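Local coordinates for agrin (Gallus gallus, PDB 1PZ7), which is a basal lamina protein that promotes assembly of the neuromuscular synapse, as agrins do, with activity modulated by alternative splicing and calcium binding, at residues Asn50-Ser55 with Leu66-Gly71; Leu54-Glu59 with Leu80-Gly85; Ser75-Leu80 with His162-Ala167; Gly85-Met90 with Thr112-Tyr117; Gly148-Gly153 with Val179-Gln184. One frame throughout, in Å; residues are numbered along the deposited sequence.

Contact 1 (Asn50-Ser55 with Leu66-Gly71); sequences NHFELS and LWSGKG
Leu66 stands over one face of the Phe52 ring, its isopropyl end crossing the aromatic side chain obliquely and not end-on. The CD2 methyl makes the CH-pi contact: Leu66 CD2 lies 3.9 Å from the centroid of the Phe52 ring, 17° off the ring normal and displaced toward the rim, where CE1 and CZ are its nearest carbons. The other branch lies on the same side of the ring, just outside the rim, with Leu66 CD1 3.6 Å from Phe52 CD1, so both methyls of one leucine work against the same ring. With CG anti to the backbone N (chi1 167°), the leucine carries its branched end out over the ring. Farther along, Ser68 meets the far tip of the ring with its carbon and not its hydroxyl: Ser68 CB is 4.0 Å from Phe52 CZ. The chemistry is thus almost wholly apolar, and all the residues that touch are buried near the centre of the molecule.

The two strands run roughly antiparallel, 10.7 Å apart at their axes, a spacing that belongs to facing sheets and not to paired strands. Strand 45-58 lies between strands 112-119 and 175-181 in one sheet of the laminin G sandwich; strand 63-68 lies between 77-83 and 149-152 in the other. Ile78 and Val181 also touch Phe52, while Leu150 flanks Leu66 and Ser68.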
# COMPACT_ATOMS: atom_id res chain seq x y z
N ASN A 50 6.35 -7.60 -5.94
CA ASN A 50 5.78 -6.27 -5.72
C ASN A 50 6.84 -5.45 -5.03
O ASN A 50 7.55 -5.96 -4.16
CB ASN A 50 4.56 -6.31 -4.80
CG ASN A 50 3.36 -6.98 -5.43
OD1 ASN A 50 2.62 -6.38 -6.21
ND2 ASN A 50 3.15 -8.23 -5.07
N HIS A 51 6.96 -4.18 -5.41
CA HIS A 51 7.91 -3.29 -4.76
C HIS A 51 7.21 -1.96 -4.51
O HIS A 51 6.64 -1.38 -5.43
CB HIS A 51 9.16 -3.09 -5.61
CG HIS A 51 10.10 -4.26 -5.59
ND1 HIS A 51 9.85 -5.43 -6.28
CD2 HIS A 51 11.28 -4.44 -4.96
CE1 HIS A 51 10.84 -6.28 -6.08
NE2 HIS A 51 11.73 -5.70 -5.29
N PHE A 52 7.25 -1.51 -3.26
CA PHE A 52 6.65 -0.25 -2.87
C PHE A 52 7.64 0.59 -2.08
O PHE A 52 8.34 0.08 -1.21
CB PHE A 52 5.44 -0.48 -1.97
CG PHE A 52 4.39 -1.36 -2.57
CD1 PHE A 52 3.58 -0.90 -3.59
CD2 PHE A 52 4.19 -2.64 -2.09
CE1 PHE A 52 2.61 -1.71 -4.15
CE2 PHE A 52 3.22 -3.45 -2.64
CZ PHE A 52 2.43 -2.98 -3.67
N GLU A 53 7.69 1.87 -2.39
CA GLU A 53 8.49 2.82 -1.64
C GLU A 53 7.66 4.07 -1.55
O GLU A 53 6.98 4.44 -2.51
CB GLU A 53 9.80 3.15 -2.35
CG GLU A 53 10.89 2.12 -2.18
CD GLU A 53 12.26 2.71 -2.46
OE1 GLU A 53 12.68 3.66 -1.75
OE2 GLU A 53 12.92 2.24 -3.40
N LEU A 54 7.69 4.72 -0.40
CA LEU A 54 6.94 5.96 -0.22
C LEU A 54 7.36 6.63 1.07
O LEU A 54 8.03 6.03 1.90
CB LEU A 54 5.43 5.70 -0.20
CG LEU A 54 4.84 4.91 0.97
CD1 LEU A 54 3.34 5.15 1.10
CD2 LEU A 54 5.13 3.42 0.85
N SER A 55 6.99 7.89 1.21
CA SER A 55 7.22 8.59 2.46
C SER A 55 5.87 9.08 2.94
O SER A 55 5.05 9.52 2.15
CB SER A 55 8.18 9.75 2.26
OG SER A 55 9.51 9.26 2.21
N LEU A 66 -2.04 1.54 1.64
CA LEU A 66 -2.04 1.11 0.25
C LEU A 66 -2.63 -0.29 0.16
O LEU A 66 -2.40 -1.13 1.03
CB LEU A 66 -0.60 1.18 -0.26
CG LEU A 66 -0.11 0.55 -1.55
CD1 LEU A 66 1.21 1.21 -1.91
CD2 LEU A 66 0.08 -0.95 -1.40
N TRP A 67 -3.41 -0.53 -0.89
CA TRP A 67 -3.98 -1.85 -1.15
C TRP A 67 -3.79 -2.14 -2.63
O TRP A 67 -4.27 -1.39 -3.47
CB TRP A 67 -5.46 -1.91 -0.79
CG TRP A 67 -6.07 -3.29 -0.95
CD1 TRP A 67 -6.41 -3.93 -2.11
CD2 TRP A 67 -6.41 -4.19 0.11
NE1 TRP A 67 -6.93 -5.17 -1.84
CE2 TRP A 67 -6.95 -5.36 -0.48
CE3 TRP A 67 -6.32 -4.14 1.50
CZ2 TRP A 67 -7.38 -6.45 0.27
CZ3 TRP A 67 -6.75 -5.22 2.25
CH2 TRP A 67 -7.28 -6.35 1.63
N SER A 68 -3.08 -3.21 -2.93
CA SER A 68 -2.86 -3.63 -4.31
C SER A 68 -3.57 -4.97 -4.51
O SER A 68 -3.25 -5.95 -3.83
CB SER A 68 -1.37 -3.76 -4.60
OG SER A 68 -1.15 -4.26 -5.91
N GLY A 69 -4.53 -5.00 -5.42
CA GLY A 69 -5.27 -6.21 -5.70
C GLY A 69 -6.61 -5.86 -6.31
O GLY A 69 -7.01 -4.70 -6.29
N LYS A 70 -7.30 -6.87 -6.85
CA LYS A 70 -8.59 -6.66 -7.51
C LYS A 70 -9.69 -6.15 -6.57
O LYS A 70 -10.63 -5.50 -7.01
CB LYS A 70 -9.04 -7.94 -8.21
CG LYS A 70 -10.24 -7.78 -9.11
CD LYS A 70 -10.32 -8.91 -10.12
CE LYS A 70 -11.50 -8.77 -11.05
NZ LYS A 70 -11.51 -9.83 -12.10
N GLY A 71 -9.58 -6.45 -5.28
CA GLY A 71 -10.53 -5.95 -4.31
C GLY A 71 -11.82 -6.74 -4.17
O GLY A 71 -12.81 -6.24 -3.63

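Contact 2 (Leu54-Glu59 with Leu80-Gly85); sequences LSIKTE and LAIVDG
Methyl-to-methyl contacts join Leu54, Ile56 and Thr58 to Leu80 and Ile82, in the hydrophobic filling between the two sheets of the laminin G sandwich. Leu54 and Leu80 lie alongside each other, pointing opposite ways, and their closest approach is Leu54 CD2 to Leu80 CD1 at 4.0 Å. Ile82 serves two partners with a single atom. Its CD1 meets Thr58 CG2 at 3.8 Å, the two side chains meeting end to end, and lies 4.3 Å from Ile56 CD1, a looser touch.

The polar component belongs to Thr58 alone and is turned to other partners. Its OG1 is anti to the backbone N (chi1 -173°), which leaves CG2 to face Ile82, and the hydroxyl is hydrogen-bonded to Ile173 O and to the backbone N of Ala60. The threonine therefore offers carbon to the core and oxygen to the main chain beside it.

Strands 54-58 and 80-83 run in nearly the same direction, 27° apart, with axes 11.4 Å from each other. Ile65 fits among them, touching Leu54, Ile56, Leu80 and Ile82. With only aliphatic groups meeting across this gap, cohesion rests on dispersion and on exclusion of water, without the directional demands of polar bonds.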
# COMPACT_ATOMS: atom_id res chain seq x y z
N LEU A 54 7.69 4.72 -0.40
CA LEU A 54 6.94 5.96 -0.22
C LEU A 54 7.36 6.63 1.07
O LEU A 54 8.03 6.03 1.90
CB LEU A 54 5.43 5.70 -0.20
CG LEU A 54 4.84 4.91 0.97
CD1 LEU A 54 3.34 5.15 1.10
CD2 LEU A 54 5.13 3.42 0.85
N SER A 55 6.99 7.89 1.21
CA SER A 55 7.22 8.59 2.46
C SER A 55 5.87 9.08 2.94
O SER A 55 5.05 9.52 2.15
CB SER A 55 8.18 9.75 2.26
OG SER A 55 9.51 9.26 2.21
N ILE A 56 5.63 8.96 4.24
CA ILE A 56 4.37 9.40 4.81
C ILE A 56 4.62 10.22 6.06
O ILE A 56 5.68 10.14 6.67
CB ILE A 56 3.42 8.22 5.12
CG1 ILE A 56 3.92 7.38 6.30
CG2 ILE A 56 3.20 7.36 3.88
CD1 ILE A 56 2.89 6.37 6.79
N LYS A 57 3.62 11.02 6.41
CA LYS A 57 3.67 11.87 7.58
C LYS A 57 2.30 11.74 8.20
O LYS A 57 1.29 11.97 7.54
CB LYS A 57 3.97 13.31 7.16
CG LYS A 57 4.08 14.30 8.30
CD LYS A 57 4.27 15.70 7.75
CE LYS A 57 4.32 16.74 8.84
NZ LYS A 57 4.56 18.08 8.25
N THR A 58 2.24 11.36 9.47
CA THR A 58 0.96 11.08 10.07
C THR A 58 0.98 11.05 11.59
O THR A 58 2.03 10.90 12.21
CB THR A 58 0.47 9.70 9.55
OG1 THR A 58 -0.87 9.45 9.99
CG2 THR A 58 1.30 8.56 10.15
N GLU A 59 -0.21 11.22 12.17
CA GLU A 59 -0.43 11.07 13.61
C GLU A 59 -1.32 9.86 13.85
O GLU A 59 -1.66 9.55 14.99
CB GLU A 59 -1.13 12.30 14.18
CG GLU A 59 -0.35 13.60 14.06
CD GLU A 59 -1.17 14.79 14.52
OE1 GLU A 59 -2.09 15.21 13.78
OE2 GLU A 59 -0.91 15.30 15.62
N LEU A 80 -0.35 -2.27 2.73
CA LEU A 80 0.39 -1.61 3.80
C LEU A 80 -0.64 -0.88 4.65
O LEU A 80 -1.54 -0.21 4.12
CB LEU A 80 1.39 -0.60 3.24
CG LEU A 80 2.47 -1.19 2.35
CD1 LEU A 80 3.37 -0.10 1.79
CD2 LEU A 80 3.28 -2.22 3.12
N ALA A 81 -0.52 -0.98 5.96
CA ALA A 81 -1.46 -0.33 6.86
C ALA A 81 -0.76 0.02 8.15
O ALA A 81 0.23 -0.61 8.50
CB ALA A 81 -2.63 -1.24 7.14
N ILE A 82 -1.28 1.01 8.84
CA ILE A 82 -0.82 1.34 10.18
C ILE A 82 -1.76 0.58 11.09
O ILE A 82 -2.97 0.80 11.05
CB ILE A 82 -0.90 2.85 10.44
CG1 ILE A 82 -0.06 3.63 9.42
CG2 ILE A 82 -0.44 3.15 11.86
CD1 ILE A 82 -0.23 5.14 9.52
N VAL A 83 -1.22 -0.33 11.89
CA VAL A 83 -2.03 -1.13 12.79
C VAL A 83 -1.46 -0.97 14.19
O VAL A 83 -0.32 -1.35 14.45
CB VAL A 83 -2.01 -2.62 12.41
CG1 VAL A 83 -2.79 -3.44 13.43
CG2 VAL A 83 -2.58 -2.80 11.01
N ASP A 84 -2.25 -0.40 15.08
CA ASP A 84 -1.82 -0.14 16.45
C ASP A 84 -0.49 0.62 16.49
O ASP A 84 0.38 0.32 17.31
CB ASP A 84 -1.71 -1.46 17.23
CG ASP A 84 -3.04 -2.18 17.37
OD1 ASP A 84 -4.09 -1.52 17.42
OD2 ASP A 84 -3.13 -3.43 17.45
N GLY A 85 -0.35 1.61 15.62
CA GLY A 85 0.81 2.49 15.64
C GLY A 85 2.05 2.08 14.86
O GLY A 85 3.05 2.80 14.86

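Contact 3 (Ser75-Leu80 with His162-Ala167); sequences SDYIAL and HKLPKA. With CA (calcium ion), chain C.
Lys163 NZ grips two waters that tie it to the segment opposite, at the margin of a laminin G beta sandwich where the loop 162-167 lies against the start of strand 77-83. Water 1 accepts from Lys163 NZ at 2.8 Å and donates a hydrogen bond to Ser75 O, also at 2.8 Å. Water 3 takes a second N-H of the ammonium group and hydrogen-bonds to Tyr77 OH, lying in the plane of the phenol ring at its edge.

The same lysine also touches the ring directly. Beyond CG, which sits between the backbone N and the carbonyl carbon (chi1 70°), its chain runs straight out toward Tyr77 and brings Lys163 NZ to 3.7 Å from Tyr77 CE2. Leu164 runs alongside the tyrosine in the opposite sense, and its CD2 lies 4.0 Å from Tyr77 OH. The ring stacks with Trp67, which Leu164 also touches, so the loop lies against this pair of aromatic rings.

Next to Tyr77, Asp76 turns away from the loop and toward the calcium ion, whose site is completed by Leu93 O, Gln143 O and Asp145 together with waters. The residue just before strand 77-83 thus binds the metal, and the first residue of the strand meets the loop. Asp76 divides its carboxylate: OD1 binds calcium at 2.3 Å, and OD2 accepts a hydrogen bond of 2.7 Å from water 2, itself a more distant calcium ligand.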
# COMPACT_ATOMS: atom_id res chain seq x y z
N SER A 75 -10.15 -12.27 -3.84
CA SER A 75 -8.91 -11.79 -4.43
C SER A 75 -7.65 -11.83 -3.58
O SER A 75 -7.69 -11.65 -2.37
CB SER A 75 -9.10 -10.34 -4.89
OG SER A 75 -10.12 -10.24 -5.87
N ASP A 76 -6.53 -12.07 -4.26
CA ASP A 76 -5.22 -11.94 -3.66
C ASP A 76 -5.04 -10.47 -3.34
O ASP A 76 -5.71 -9.61 -3.92
CB ASP A 76 -4.11 -12.32 -4.64
CG ASP A 76 -4.06 -13.80 -4.93
OD1 ASP A 76 -3.23 -14.18 -5.79
OD2 ASP A 76 -4.77 -14.64 -4.36
N TYR A 77 -4.11 -10.15 -2.46
CA TYR A 77 -3.82 -8.77 -2.14
C TYR A 77 -2.48 -8.63 -1.46
O TYR A 77 -1.96 -9.59 -0.91
CB TYR A 77 -4.90 -8.19 -1.21
CG TYR A 77 -5.02 -8.96 0.09
CD1 TYR A 77 -4.28 -8.59 1.20
CD2 TYR A 77 -5.85 -10.06 0.19
CE1 TYR A 77 -4.37 -9.30 2.38
CE2 TYR A 77 -5.95 -10.77 1.36
CZ TYR A 77 -5.21 -10.39 2.45
OH TYR A 77 -5.32 -11.11 3.62
N ILE A 78 -1.93 -7.43 -1.55
CA ILE A 78 -0.78 -7.04 -0.76
C ILE A 78 -1.12 -5.63 -0.31
O ILE A 78 -1.58 -4.80 -1.11
CB ILE A 78 0.56 -7.15 -1.53
CG1 ILE A 78 1.73 -6.79 -0.61
CG2 ILE A 78 0.58 -6.26 -2.76
CD1 ILE A 78 3.06 -7.28 -1.14
N ALA A 79 -0.96 -5.36 0.98
CA ALA A 79 -1.36 -4.08 1.52
C ALA A 79 -0.41 -3.59 2.59
O ALA A 79 0.24 -4.39 3.27
CB ALA A 79 -2.76 -4.18 2.09
N LEU A 80 -0.35 -2.27 2.73
CA LEU A 80 0.39 -1.61 3.80
C LEU A 80 -0.64 -0.88 4.65
O LEU A 80 -1.54 -0.21 4.12
CB LEU A 80 1.39 -0.60 3.24
CG LEU A 80 2.47 -1.19 2.35
CD1 LEU A 80 3.37 -0.10 1.79
CD2 LEU A 80 3.28 -2.22 3.12
N HIS A 162 -13.35 -7.13 6.41
CA HIS A 162 -14.06 -7.63 7.57
C HIS A 162 -13.22 -8.72 8.20
O HIS A 162 -13.26 -8.93 9.41
CB HIS A 162 -15.43 -8.16 7.16
CG HIS A 162 -16.35 -7.11 6.61
ND1 HIS A 162 -17.60 -7.39 6.12
CD2 HIS A 162 -16.18 -5.77 6.49
CE1 HIS A 162 -18.17 -6.27 5.71
NE2 HIS A 162 -17.33 -5.27 5.93
N LYS A 163 -12.44 -9.40 7.37
CA LYS A 163 -11.56 -10.47 7.83
C LYS A 163 -10.25 -9.94 8.40
O LYS A 163 -9.40 -10.73 8.80
CB LYS A 163 -11.26 -11.43 6.67
CG LYS A 163 -10.35 -10.85 5.58
CD LYS A 163 -10.15 -11.85 4.45
CE LYS A 163 -9.32 -11.29 3.30
NZ LYS A 163 -9.23 -12.27 2.18
N LEU A 164 -10.09 -8.62 8.44
CA LEU A 164 -8.83 -8.01 8.87
C LEU A 164 -8.98 -7.05 10.05
O LEU A 164 -10.09 -6.66 10.41
CB LEU A 164 -8.24 -7.23 7.69
CG LEU A 164 -8.00 -8.03 6.41
CD1 LEU A 164 -7.62 -7.11 5.28
CD2 LEU A 164 -6.92 -9.06 6.62
N PRO A 165 -7.86 -6.68 10.65
CA PRO A 165 -7.87 -5.65 11.70
C PRO A 165 -8.59 -4.39 11.21
O PRO A 165 -8.55 -4.07 10.02
CB PRO A 165 -6.39 -5.38 11.95
CG PRO A 165 -5.72 -6.65 11.58
CD PRO A 165 -6.50 -7.20 10.42
N LYS A 166 -9.22 -3.68 12.13
CA LYS A 166 -10.01 -2.49 11.80
C LYS A 166 -9.25 -1.46 10.98
O LYS A 166 -9.85 -0.72 10.21
CB LYS A 166 -10.57 -1.85 13.07
CG LYS A 166 -11.93 -2.37 13.47
CD LYS A 166 -12.98 -2.02 12.43
CE LYS A 166 -14.34 -2.56 12.79
NZ LYS A 166 -15.34 -2.28 11.73
N ALA A 167 -7.93 -1.41 11.15
CA ALA A 167 -7.12 -0.44 10.42
C ALA A 167 -7.33 -0.52 8.91
O ALA A 167 -7.27 0.49 8.21
CB ALA A 167 -5.65 -0.66 10.74
CA CA C . -2.08 -16.12 -6.33
O HOH W 1 -9.51 -11.19 -0.36
O HOH W 2 -4.69 -16.97 -5.81
O HOH W 3 -6.87 -13.40 3.27
O HOH W 4 -1.33 -18.20 -7.26

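Contact 4 (Gly85-Met90 with Thr112-Tyr117); sequences GFVQMM and THIKAY
Val87 and Ile114 meet at their tips, the nearest atoms being Val87 CG2 and Ile114 CD1 at 4.0 Å. Two residues along each strand, Met89 lies against Ala116 instead, with the thioether sulfur doing the touching: Met89 SD is 3.8 Å from Ala116 CB. Met89 runs out from its strand with CG anti to the backbone N (chi1 179°) and then turns about the CG-SD bond (chi3 61°). That last turn carries the terminal methyl on to the main chain, where Met89 CE lies 3.6 Å from Tyr117 O. Tyr117 takes part through its backbone, for its side chain leaves on the other side of the sheet and meets the ring of His51.

A second shell of aliphatic groups surrounds these residues. Leu80 touches both Met89 and Ala116, and Leu100 packs on Met89 from the next strand. Ile106 and Val127 border Val87, while Leu125 lies beside Ala116.

The axes of strands 86-90 and 112-117 are 8.9 Å apart and the strands run nearly parallel, 15° from each other, yet they belong to different sheets of the sandwich. Strand 86-92 pairs antiparallel with 77-83 and 98-103 in one, and strand 112-119 pairs with 45-58 and 122-127 in the other.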
# COMPACT_ATOMS: atom_id res chain seq x y z
N GLY A 85 -0.35 1.61 15.62
CA GLY A 85 0.81 2.49 15.64
C GLY A 85 2.05 2.08 14.86
O GLY A 85 3.05 2.80 14.86
N PHE A 86 1.99 0.93 14.20
CA PHE A 86 3.13 0.44 13.44
C PHE A 86 2.72 0.03 12.04
O PHE A 86 1.65 -0.54 11.83
CB PHE A 86 3.77 -0.76 14.15
CG PHE A 86 4.39 -0.41 15.48
CD1 PHE A 86 3.66 -0.51 16.65
CD2 PHE A 86 5.70 0.04 15.55
CE1 PHE A 86 4.22 -0.18 17.87
CE2 PHE A 86 6.27 0.37 16.77
CZ PHE A 86 5.53 0.26 17.92
N VAL A 87 3.56 0.34 11.07
CA VAL A 87 3.28 -0.07 9.72
C VAL A 87 3.46 -1.58 9.63
O VAL A 87 4.39 -2.15 10.21
CB VAL A 87 4.23 0.59 8.70
CG1 VAL A 87 3.97 0.06 7.29
CG2 VAL A 87 4.07 2.10 8.73
N GLN A 88 2.55 -2.23 8.92
CA GLN A 88 2.71 -3.63 8.64
C GLN A 88 2.30 -3.92 7.22
O GLN A 88 1.47 -3.22 6.63
CB GLN A 88 1.94 -4.50 9.63
CG GLN A 88 0.44 -4.40 9.54
CD GLN A 88 -0.24 -5.37 10.50
OE1 GLN A 88 -1.20 -6.05 10.13
NE2 GLN A 88 0.27 -5.45 11.72
N MET A 89 2.92 -4.94 6.65
CA MET A 89 2.59 -5.41 5.32
C MET A 89 1.90 -6.75 5.48
O MET A 89 2.28 -7.56 6.33
CB MET A 89 3.84 -5.56 4.48
CG MET A 89 3.55 -6.08 3.09
SD MET A 89 4.92 -5.91 1.94
CE MET A 89 6.15 -6.90 2.74
N MET A 90 0.89 -6.98 4.67
CA MET A 90 0.13 -8.20 4.70
C MET A 90 -0.16 -8.61 3.27
O MET A 90 -0.48 -7.77 2.44
CB MET A 90 -1.17 -7.96 5.46
CG MET A 90 -2.06 -9.14 5.61
SD MET A 90 -3.36 -8.74 6.81
CE MET A 90 -3.76 -10.35 7.35
N THR A 112 8.48 9.95 7.12
CA THR A 112 9.11 8.67 7.37
C THR A 112 9.07 7.82 6.11
O THR A 112 8.02 7.69 5.48
CB THR A 112 8.36 7.94 8.49
OG1 THR A 112 8.30 8.77 9.66
CG2 THR A 112 9.11 6.70 8.95
N HIS A 113 10.21 7.24 5.77
CA HIS A 113 10.33 6.42 4.58
C HIS A 113 9.89 4.99 4.85
O HIS A 113 10.12 4.45 5.92
CB HIS A 113 11.78 6.43 4.09
CG HIS A 113 11.97 5.87 2.72
ND1 HIS A 113 11.46 6.47 1.59
CD2 HIS A 113 12.62 4.77 2.29
CE1 HIS A 113 11.78 5.76 0.52
NE2 HIS A 113 12.49 4.72 0.92
N ILE A 114 9.23 4.40 3.86
CA ILE A 114 8.79 3.01 3.92
C ILE A 114 9.26 2.30 2.66
O ILE A 114 9.05 2.79 1.56
CB ILE A 114 7.25 2.91 4.00
CG1 ILE A 114 6.72 3.62 5.25
CG2 ILE A 114 6.81 1.45 3.98
CD1 ILE A 114 5.23 3.78 5.27
N LYS A 115 9.90 1.15 2.84
CA LYS A 115 10.31 0.31 1.72
C LYS A 115 9.74 -1.08 1.97
O LYS A 115 10.06 -1.72 2.97
CB LYS A 115 11.82 0.26 1.59
CG LYS A 115 12.30 -0.73 0.54
CD LYS A 115 13.80 -0.73 0.41
CE LYS A 115 14.30 0.48 -0.35
NZ LYS A 115 15.76 0.39 -0.57
N ALA A 116 8.88 -1.54 1.08
CA ALA A 116 8.24 -2.82 1.25
C ALA A 116 8.25 -3.58 -0.06
O ALA A 116 7.85 -3.05 -1.09
CB ALA A 116 6.84 -2.62 1.73
N TYR A 117 8.70 -4.83 -0.02
CA TYR A 117 8.71 -5.63 -1.23
C TYR A 117 8.44 -7.10 -0.96
O TYR A 117 8.54 -7.59 0.17
CB TYR A 117 10.00 -5.44 -2.03
CG TYR A 117 11.28 -5.93 -1.38
CD1 TYR A 117 12.10 -5.06 -0.68
CD2 TYR A 117 11.68 -7.26 -1.51
CE1 TYR A 117 13.27 -5.49 -0.11
CE2 TYR A 117 12.86 -7.70 -0.93
CZ TYR A 117 13.65 -6.81 -0.24
OH TYR A 117 14.82 -7.25 0.34

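Contact 5 (Gly148-Gly153 with Val179-Gln184); sequences GALWLG and VIVDRQ
Leu150 and Val181 point their branches at each other tip to tip across the interior of the laminin G beta sandwich, with Leu150 CD2 3.7 Å from Val181 CG2. Beside them, Leu152 and Val179 repeat the pairing at a looser 4.3 Å between Leu152 CD2 and Val179 CG2. The likeness goes down to conformation. Both leucines carry CG anti to the backbone N (chi1 171° in Leu150), share the second torsion (chi2 67° in Leu150 and 65° in Leu152) and present CD2. Both valines stand CG1 anti to the backbone N and offer the other branch, CG2, which lies beside the N. Alternate residues of each strand thus send matching groups into the core.

Strand 149-152 pairs with 23-26 and 63-68 in one sheet, and strand 175-181 with 45-58 in the other, so the pairs join the two layers. Tyr25 and Leu188 also touch Leu152, and Leu54 touches Val179.

Just beyond Val181 the chain reverses through a type I' turn, with Asp182 and Arg183 at its corners. Asp182 reaches back from this hairpin to accept a hydrogen bond from His51 N. The turn itself is closed by two backbone bonds, Val181 N to Gln184 O at 2.9 Å and Gln184 N to Val181 O at 3.0 Å.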
# COMPACT_ATOMS: atom_id res chain seq x y z
N GLY A 148 -4.21 -5.36 -11.53
CA GLY A 148 -3.30 -4.22 -11.50
C GLY A 148 -3.83 -3.03 -10.72
O GLY A 148 -3.17 -2.00 -10.65
N ALA A 149 -5.01 -3.17 -10.12
CA ALA A 149 -5.60 -2.07 -9.36
C ALA A 149 -4.78 -1.76 -8.12
O ALA A 149 -4.27 -2.66 -7.45
CB ALA A 149 -7.03 -2.41 -8.96
N LEU A 150 -4.67 -0.47 -7.81
CA LEU A 150 -3.94 -0.01 -6.64
C LEU A 150 -4.69 1.15 -6.01
O LEU A 150 -5.10 2.09 -6.70
CB LEU A 150 -2.53 0.43 -7.05
CG LEU A 150 -1.69 1.13 -5.98
CD1 LEU A 150 -1.34 0.17 -4.88
CD2 LEU A 150 -0.43 1.71 -6.61
N TRP A 151 -4.89 1.09 -4.70
CA TRP A 151 -5.57 2.16 -3.98
C TRP A 151 -4.65 2.74 -2.93
O TRP A 151 -3.93 2.01 -2.25
CB TRP A 151 -6.86 1.64 -3.33
CG TRP A 151 -7.92 1.25 -4.30
CD1 TRP A 151 -8.13 0.01 -4.84
CD2 TRP A 151 -8.93 2.09 -4.86
NE1 TRP A 151 -9.20 0.03 -5.70
CE2 TRP A 151 -9.71 1.30 -5.73
CE3 TRP A 151 -9.26 3.44 -4.72
CZ2 TRP A 151 -10.79 1.81 -6.44
CZ3 TRP A 151 -10.33 3.94 -5.43
CH2 TRP A 151 -11.09 3.13 -6.28
N LEU A 152 -4.67 4.06 -2.79
CA LEU A 152 -3.83 4.74 -1.82
C LEU A 152 -4.70 5.51 -0.84
O LEU A 152 -5.64 6.18 -1.24
CB LEU A 152 -2.90 5.69 -2.56
CG LEU A 152 -1.73 6.34 -1.83
CD1 LEU A 152 -0.73 5.30 -1.38
CD2 LEU A 152 -1.08 7.35 -2.75
N GLY A 153 -4.39 5.39 0.45
CA GLY A 153 -5.08 6.12 1.50
C GLY A 153 -6.40 5.53 1.95
O GLY A 153 -7.02 6.01 2.90
N VAL A 179 5.76 8.25 -4.07
CA VAL A 179 5.34 6.87 -4.13
C VAL A 179 5.92 6.19 -5.36
O VAL A 179 5.70 6.64 -6.49
CB VAL A 179 3.80 6.75 -4.14
CG1 VAL A 179 3.37 5.29 -4.15
CG2 VAL A 179 3.20 7.46 -2.94
N ILE A 180 6.69 5.13 -5.14
CA ILE A 180 7.30 4.36 -6.22
C ILE A 180 6.73 2.96 -6.18
O ILE A 180 6.87 2.25 -5.19
CB ILE A 180 8.83 4.30 -6.06
CG1 ILE A 180 9.41 5.67 -5.69
CG2 ILE A 180 9.47 3.74 -7.34
CD1 ILE A 180 9.20 6.76 -6.70
N VAL A 181 6.08 2.56 -7.27
CA VAL A 181 5.48 1.24 -7.37
C VAL A 181 6.16 0.49 -8.50
O VAL A 181 6.14 0.93 -9.64
CB VAL A 181 3.98 1.33 -7.66
CG1 VAL A 181 3.36 -0.06 -7.75
CG2 VAL A 181 3.28 2.16 -6.58
N ASP A 182 6.80 -0.63 -8.18
CA ASP A 182 7.44 -1.45 -9.19
C ASP A 182 8.33 -0.64 -10.12
O ASP A 182 8.23 -0.73 -11.34
CB ASP A 182 6.38 -2.23 -9.96
CG ASP A 182 5.66 -3.23 -9.09
OD1 ASP A 182 4.46 -3.48 -9.33
OD2 ASP A 182 6.22 -3.80 -8.13
N ARG A 183 9.21 0.16 -9.54
CA ARG A 183 10.20 0.93 -10.30
C ARG A 183 9.65 2.19 -10.98
O ARG A 183 10.39 2.86 -11.69
CB ARG A 183 10.87 0.05 -11.37
CG ARG A 183 11.64 -1.13 -10.81
CD ARG A 183 12.32 -1.97 -11.88
NE ARG A 183 13.46 -1.29 -12.47
CZ ARG A 183 14.28 -1.83 -13.37
NH1 ARG A 183 15.29 -1.12 -13.85
NH2 ARG A 183 14.08 -3.07 -13.79
N GLN A 184 8.38 2.51 -10.78
CA GLN A 184 7.84 3.72 -11.39
C GLN A 184 7.29 4.68 -10.36
O GLN A 184 6.48 4.31 -9.51
CB GLN A 184 6.73 3.40 -12.38
CG GLN A 184 5.98 4.65 -12.85
CD GLN A 184 6.82 5.57 -13.74
OE1 GLN A 184 6.69 6.80 -13.67
NE2 GLN A 184 7.67 4.98 -14.58

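Contacts 1, 2, 4 and 5 all bridge the two sheets of the sandwich, whereas contact 3 pins a loop at its margin. Contacts 1 and 5 are almost one cluster, their centres about 5 Å apart, with Leu66 CG 3.6 Å from Leu150 CD1. Contacts 2 and 4 lie about 7 Å apart between centres and are joined by the backbone of strands 45-58 and 112-119. Contact 3 sits about 12 Å from contact 1 by centres; it shares Leu80 with contact 2, so a single strand, 77-83, leads from the calcium ligand Asp76 into the core.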